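Local coordinates for protein acylphosphatase (Coxiella burnetii, PDB 3TRG) that catalyses the hydrolysis of acyl phosphates to a carboxylate and inorganic phosphate, at residues K9-I14 with C57-S62; H15-G20 with H49-L54. All coordinates share one frame; numbering follows the deposited sequence. Where two conformers were deposited one is given.

Interaction 1 (K9-I14 with C57-S62); sequences KNETCI and CGERDS
Arg60 reaches back from the first turn of helix 60-69 to the last residues of the short helix 6-10, where its NH1 donates to Lys9 O at 2.9 Å. The acceptor lies close to the guanidinium plane, and the donor meets a lone pair in the plane of the Lys9 carbonyl; NH2 adds a weak, more bent bond to the same oxygen. The side chain runs extended from CG to NE and turns its guanidinium only at the last torsion (chi4 85°), which brings one face over the carbonyl carbon of Glu11, offset toward the rim. On the way it crosses Thr12 at about a right angle, with Arg60 CG 3.9 Å from Thr12 CG2. The hydroxyl of Thr12 is bonded to Glu86 of strand 78-87. One water ties Asn10 O to both Arg60 N and Arg60 NH1, so the first helical turn is anchored through backbone as well as side chain.

This is one end of two interior, neighbouring strands in the ferredoxin-like alpha/beta sandwich of acylphosphatases, where strand 52-57 leaves the sheet for helix 60-69. Thr12 and Gly58 form the antiparallel hydrogen-bonded pair at this corner: Thr12 N donates to Gly58 O and Gly58 N to Thr12 O, each at 3.0 Å. Next along, the non-hydrogen-bonded pair Cys13 and Cys57 turns both side chains to one face, and a disulfide joins the SG atoms at 2.0 Å with a chi3 of 110°. At the other end, Glu11 CG and Glu59 CG pass 4.0 Å apart while their carboxylates accept from a shared water; Lys7 forms a salt bridge with Glu11 OE2, probably easing the repulsion between the two acids.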
loop_
_atom_site.group_PDB
_atom_site.type_symbol
_atom_site.label_atom_id
_atom_site.label_comp_id
_atom_site.label_asym_id
_atom_site.label_seq_id
_atom_site.Cartn_x
_atom_site.Cartn_y
_atom_site.Cartn_z
ATOM N N LYS A 9 -9.410 -10.448 14.254
ATOM C CA LYS A 9 -10.403 -9.417 14.519
ATOM C C LYS A 9 -9.909 -8.036 14.095
ATOM O O LYS A 9 -10.647 -7.246 13.501
ATOM C CB LYS A 9 -10.697 -9.410 16.022
ATOM C CG LYS A 9 -11.858 -8.557 16.449
ATOM C CD LYS A 9 -12.046 -8.607 17.969
ATOM C CE LYS A 9 -12.288 -10.022 18.475
ATOM N NZ LYS A 9 -12.585 -10.055 19.947
ATOM N N ASN A 10 -8.651 -7.754 14.413
ATOM C CA ASN A 10 -8.114 -6.406 14.317
ATOM C C ASN A 10 -7.339 -6.122 13.038
ATOM O O ASN A 10 -6.749 -5.053 12.899
ATOM C CB ASN A 10 -7.224 -6.111 15.530
ATOM C CG ASN A 10 -8.020 -5.896 16.800
ATOM O OD1 ASN A 10 -9.132 -5.378 16.761
ATOM N ND2 ASN A 10 -7.452 -6.297 17.935
ATOM N N GLU A 11 -7.324 -7.067 12.106
ATOM C CA GLU A 11 -6.582 -6.845 10.868
ATOM C C GLU A 11 -7.405 -7.185 9.633
ATOM O O GLU A 11 -8.311 -8.021 9.679
ATOM C CB GLU A 11 -5.266 -7.632 10.877
ATOM C CG GLU A 11 -4.376 -7.272 12.057
ATOM C CD GLU A 11 -3.132 -8.135 12.169
ATOM O OE1 GLU A 11 -2.894 -8.983 11.284
ATOM O OE2 GLU A 11 -2.395 -7.963 13.158
ATOM N N THR A 12 -7.091 -6.519 8.530
ATOM C CA THR A 12 -7.685 -6.874 7.252
ATOM C C THR A 12 -6.693 -6.563 6.140
ATOM O O THR A 12 -5.553 -6.201 6.408
ATOM C CB THR A 12 -9.016 -6.124 7.017
ATOM O OG1 THR A 12 -9.700 -6.700 5.899
ATOM C CG2 THR A 12 -8.759 -4.638 6.771
ATOM N N CYS A 13 -7.122 -6.710 4.895
ATOM C CA CYS A 13 -6.261 -6.415 3.759
ATOM C C CYS A 13 -6.996 -5.531 2.763
ATOM O O CYS A 13 -8.223 -5.619 2.628
ATOM C CB CYS A 13 -5.839 -7.703 3.046
ATOM S SG CYS A 13 -4.787 -8.818 3.987
ATOM N N ILE A 14 -6.241 -4.690 2.062
ATOM C CA ILE A 14 -6.793 -3.898 0.967
ATOM C C ILE A 14 -5.932 -4.050 -0.286
ATOM O O ILE A 14 -4.748 -4.394 -0.199
ATOM C CB ILE A 14 -6.916 -2.394 1.327
ATOM C CG1 ILE A 14 -5.534 -1.769 1.545
ATOM C CG2 ILE A 14 -7.824 -2.198 2.547
ATOM C CD1 ILE A 14 -5.562 -0.241 1.606
ATOM N N CYS A 57 -1.790 -5.338 4.323
ATOM C CA CYS A 57 -2.523 -6.059 5.355
ATOM C C CYS A 57 -2.016 -5.646 6.726
ATOM O O CYS A 57 -0.811 -5.468 6.927
ATOM C CB CYS A 57 -2.320 -7.569 5.208
ATOM S SG CYS A 57 -2.851 -8.276 3.638
ATOM N N GLY A 58 -2.942 -5.513 7.667
ATOM C CA GLY A 58 -2.594 -5.221 9.042
ATOM C C GLY A 58 -3.745 -4.520 9.734
ATOM O O GLY A 58 -4.898 -4.637 9.316
ATOM N N GLU A 59 -3.436 -3.788 10.795
ATOM C CA GLU A 59 -4.470 -3.092 11.548
ATOM C C GLU A 59 -5.108 -1.982 10.718
ATOM O O GLU A 59 -4.447 -1.360 9.887
ATOM C CB GLU A 59 -3.897 -2.579 12.868
ATOM C CG GLU A 59 -3.501 -3.737 13.774
ATOM C CD GLU A 59 -3.131 -3.315 15.176
ATOM O OE1 GLU A 59 -2.831 -2.123 15.387
ATOM O OE2 GLU A 59 -3.149 -4.186 16.071
ATOM N N ARG A 60 -6.399 -1.747 10.929
ATOM C CA ARG A 60 -7.153 -0.827 10.075
ATOM C C ARG A 60 -6.723 0.636 10.202
ATOM O O ARG A 60 -6.723 1.368 9.211
ATOM C CB ARG A 60 -8.657 -0.985 10.317
ATOM C CG ARG A 60 -9.176 -2.356 9.891
ATOM C CD ARG A 60 -10.624 -2.561 10.314
ATOM N NE ARG A 60 -11.125 -3.889 9.966
ATOM C CZ ARG A 60 -10.960 -4.968 10.726
ATOM N NH1 ARG A 60 -10.292 -4.875 11.870
ATOM N NH2 ARG A 60 -11.452 -6.142 10.344
ATOM N N ASP A 61 -6.357 1.069 11.405
ATOM C CA ASP A 61 -5.855 2.426 11.560
ATOM C C ASP A 61 -4.636 2.637 10.664
ATOM O O ASP A 61 -4.537 3.652 9.978
ATOM C CB ASP A 61 -5.491 2.725 13.014
ATOM C CG ASP A 61 -6.707 2.973 13.893
ATOM O OD1 ASP A 61 -7.848 2.782 13.429
ATOM O OD2 ASP A 61 -6.504 3.358 15.064
ATOM N N SER A 62 -3.712 1.676 10.678
ATOM C CA SER A 62 -2.517 1.755 9.835
ATOM C C SER A 62 -2.882 1.753 8.353
ATOM O O SER A 62 -2.348 2.536 7.569
ATOM C CB SER A 62 -1.551 0.610 10.137
ATOM O OG SER A 62 -0.939 0.795 11.401
HETATM O O HOH W 1 -11.761 -9.038 10.876
HETATM O O HOH W 2 -8.084 -2.852 12.935
HETATM O O HOH W 3 -3.250 -6.978 15.509
#

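Interaction 2 (H15-G20 with H49-L54); sequences HVTVSG and HGDVEL. With EDO (1,2-ethanediol), chain C.
His15 and Glu53 meet through a nearly straight hydrogen bond, NE2 to OE2 at 2.6 Å, with the oxygen in the plane of the imidazole and using its anti lone pair. The carboxylate stands perpendicular to the ring. With CG anti to the backbone N (chi1 176°), the histidine swings its ring to the neighbouring strand, and at the other nitrogen ND1 donates to O1 of a 1,2-ethanediol at 2.7 Å. That diol, probably from the crystallisation liquor, is also bonded to Glu85.

Behind this pair, strands 15-19 and 52-54 run antiparallel, 167° between their directions. Val16 with Leu54 and Val18 with Val52 are the hydrogen-bonded pairs, each closed by two backbone bonds. Their side chains share the face opposite Thr17 and Glu53: Val16 CB packs 3.7 Å from Leu54 CG, the two chains lying side by side, and Val18 CB stands 4.1 Å from Val52 CB. Phe27 of helix 27-37 touches both Val18 and Val52. Val52 also touches Asn46, predicted to be an active-site residue, so the pair lies beside the probable catalytic region.

Where the strands part, a water bridges Gly20 N and Asp51 OD1. With a carboxylate at NE2 and ND1 apparently donating too, the His15 ring may be positively charged in this crystal, giving its bond to Glu53 some salt-bridge character.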
loop_
_atom_site.group_PDB
_atom_site.type_symbol
_atom_site.label_atom_id
_atom_site.label_comp_id
_atom_site.label_asym_id
_atom_site.label_seq_id
_atom_site.Cartn_x
_atom_site.Cartn_y
_atom_site.Cartn_z
ATOM N N HIS A 15 -6.539 -3.797 -1.440
ATOM C CA HIS A 15 -5.836 -3.742 -2.712
ATOM C C HIS A 15 -5.976 -2.318 -3.244
ATOM O O HIS A 15 -7.048 -1.721 -3.143
ATOM C CB HIS A 15 -6.448 -4.747 -3.689
ATOM C CG HIS A 15 -5.849 -4.705 -5.060
ATOM N ND1 HIS A 15 -6.470 -4.085 -6.122
ATOM C CD2 HIS A 15 -4.691 -5.213 -5.545
ATOM C CE1 HIS A 15 -5.720 -4.213 -7.203
ATOM N NE2 HIS A 15 -4.635 -4.894 -6.880
ATOM N N VAL A 16 -4.892 -1.775 -3.792
ATOM C CA VAL A 16 -4.869 -0.375 -4.209
ATOM C C VAL A 16 -4.213 -0.211 -5.567
ATOM O O VAL A 16 -3.238 -0.897 -5.880
ATOM C CB VAL A 16 -4.061 0.485 -3.223
ATOM C CG1 VAL A 16 -4.353 1.976 -3.437
ATOM C CG2 VAL A 16 -4.349 0.072 -1.778
ATOM N N THR A 17 -4.756 0.702 -6.369
ATOM C CA THR A 17 -4.028 1.240 -7.514
ATOM C C THR A 17 -3.874 2.747 -7.348
ATOM O O THR A 17 -4.790 3.435 -6.886
ATOM C CB THR A 17 -4.690 0.917 -8.866
ATOM O OG1 THR A 17 -6.057 1.336 -8.846
ATOM C CG2 THR A 17 -4.619 -0.579 -9.152
ATOM N N VAL A 18 -2.699 3.248 -7.710
ATOM C CA VAL A 18 -2.374 4.659 -7.562
ATOM C C VAL A 18 -1.949 5.194 -8.918
ATOM O O VAL A 18 -1.013 4.684 -9.527
ATOM C CB VAL A 18 -1.235 4.866 -6.548
ATOM C CG1 VAL A 18 -0.921 6.358 -6.390
ATOM C CG2 VAL A 18 -1.605 4.253 -5.197
ATOM N N SER A 19 -2.647 6.223 -9.392
ATOM C CA SER A 19 -2.363 6.787 -10.704
ATOM C C SER A 19 -1.718 8.161 -10.602
ATOM O O SER A 19 -1.835 8.842 -9.582
ATOM C CB SER A 19 -3.644 6.881 -11.536
ATOM O OG SER A 19 -4.542 7.831 -10.985
ATOM N N GLY A 20 -1.046 8.562 -11.677
ATOM C CA GLY A 20 -0.427 9.872 -11.753
ATOM C C GLY A 20 1.012 9.789 -12.216
ATOM O O GLY A 20 1.398 8.866 -12.935
ATOM N N HIS A 49 4.206 1.313 -17.595
ATOM C CA HIS A 49 3.413 2.303 -18.316
ATOM C C HIS A 49 2.078 2.598 -17.648
ATOM O O HIS A 49 1.187 3.179 -18.265
ATOM C CB HIS A 49 3.179 1.863 -19.764
ATOM C CG HIS A 49 4.441 1.591 -20.519
ATOM N ND1 HIS A 49 5.423 2.545 -20.692
ATOM C CD2 HIS A 49 4.883 0.478 -21.146
ATOM C CE1 HIS A 49 6.415 2.027 -21.390
ATOM N NE2 HIS A 49 6.114 0.774 -21.681
ATOM N N GLY A 50 1.944 2.213 -16.384
ATOM C CA GLY A 50 0.666 2.307 -15.708
ATOM C C GLY A 50 0.743 2.731 -14.255
ATOM O O GLY A 50 1.618 3.509 -13.860
ATOM N N ASP A 51 -0.184 2.207 -13.460
ATOM C CA ASP A 51 -0.360 2.621 -12.071
ATOM C C ASP A 51 0.590 1.899 -11.135
ATOM O O ASP A 51 1.177 0.881 -11.495
ATOM C CB ASP A 51 -1.784 2.301 -11.604
ATOM C CG ASP A 51 -2.843 3.089 -12.345
ATOM O OD1 ASP A 51 -2.530 4.165 -12.885
ATOM O OD2 ASP A 51 -4.003 2.628 -12.367
ATOM N N VAL A 52 0.721 2.418 -9.919
ATOM C CA VAL A 52 1.325 1.646 -8.844
ATOM C C VAL A 52 0.244 0.724 -8.290
ATOM O O VAL A 52 -0.916 1.123 -8.178
ATOM C CB VAL A 52 1.893 2.562 -7.741
ATOM C CG1 VAL A 52 2.161 1.786 -6.460
ATOM C CG2 VAL A 52 3.163 3.242 -8.232
ATOM N N GLU A 53 0.604 -0.519 -7.988
ATOM C CA GLU A 53 -0.358 -1.468 -7.445
ATOM C C GLU A 53 0.186 -2.053 -6.152
ATOM O O GLU A 53 1.366 -2.381 -6.063
ATOM C CB GLU A 53 -0.652 -2.593 -8.445
ATOM C CG GLU A 53 -1.687 -3.587 -7.935
ATOM C CD GLU A 53 -1.789 -4.839 -8.788
ATOM O OE1 GLU A 53 -0.927 -5.037 -9.671
ATOM O OE2 GLU A 53 -2.733 -5.626 -8.561
ATOM N N LEU A 54 -0.665 -2.182 -5.140
ATOM C CA LEU A 54 -0.212 -2.776 -3.885
ATOM C C LEU A 54 -1.313 -3.535 -3.162
ATOM O O LEU A 54 -2.500 -3.305 -3.389
ATOM C CB LEU A 54 0.374 -1.710 -2.942
ATOM C CG LEU A 54 -0.599 -0.616 -2.492
ATOM C CD1 LEU A 54 -0.497 -0.421 -0.989
ATOM C CD2 LEU A 54 -0.305 0.682 -3.221
HETATM C C1 EDO C . -9.136 -1.502 -6.023
HETATM O O1 EDO C . -8.923 -2.919 -6.098
HETATM C C2 EDO C . -7.982 -0.786 -6.711
HETATM O O2 EDO C . -7.993 -1.071 -8.111
HETATM O O HOH W 4 -0.792 6.257 -13.624
#

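Both interactions use strand 11-19; interaction 2 pairs it with strand 52-57, interaction 1 with the end of that strand and the start of helix 60-69. Their centres lie about 20 Å apart on opposite sides of the chain's centre. Interaction 2, nested in sequence inside the loop that interaction 1 closes, is regular sheet: its valines and leucine are buried on one face, while Thr17 and Glu53 on the other, with His15 beside them, are partly exposed. In interaction 1 the buried disulfide and backbone pair pass into exposed arginine and glutamate side chains with bridging waters. A covalent link marks one end, whereas the other relies on backbone bonds, apolar packing and a histidine-carboxylate hydrogen bond.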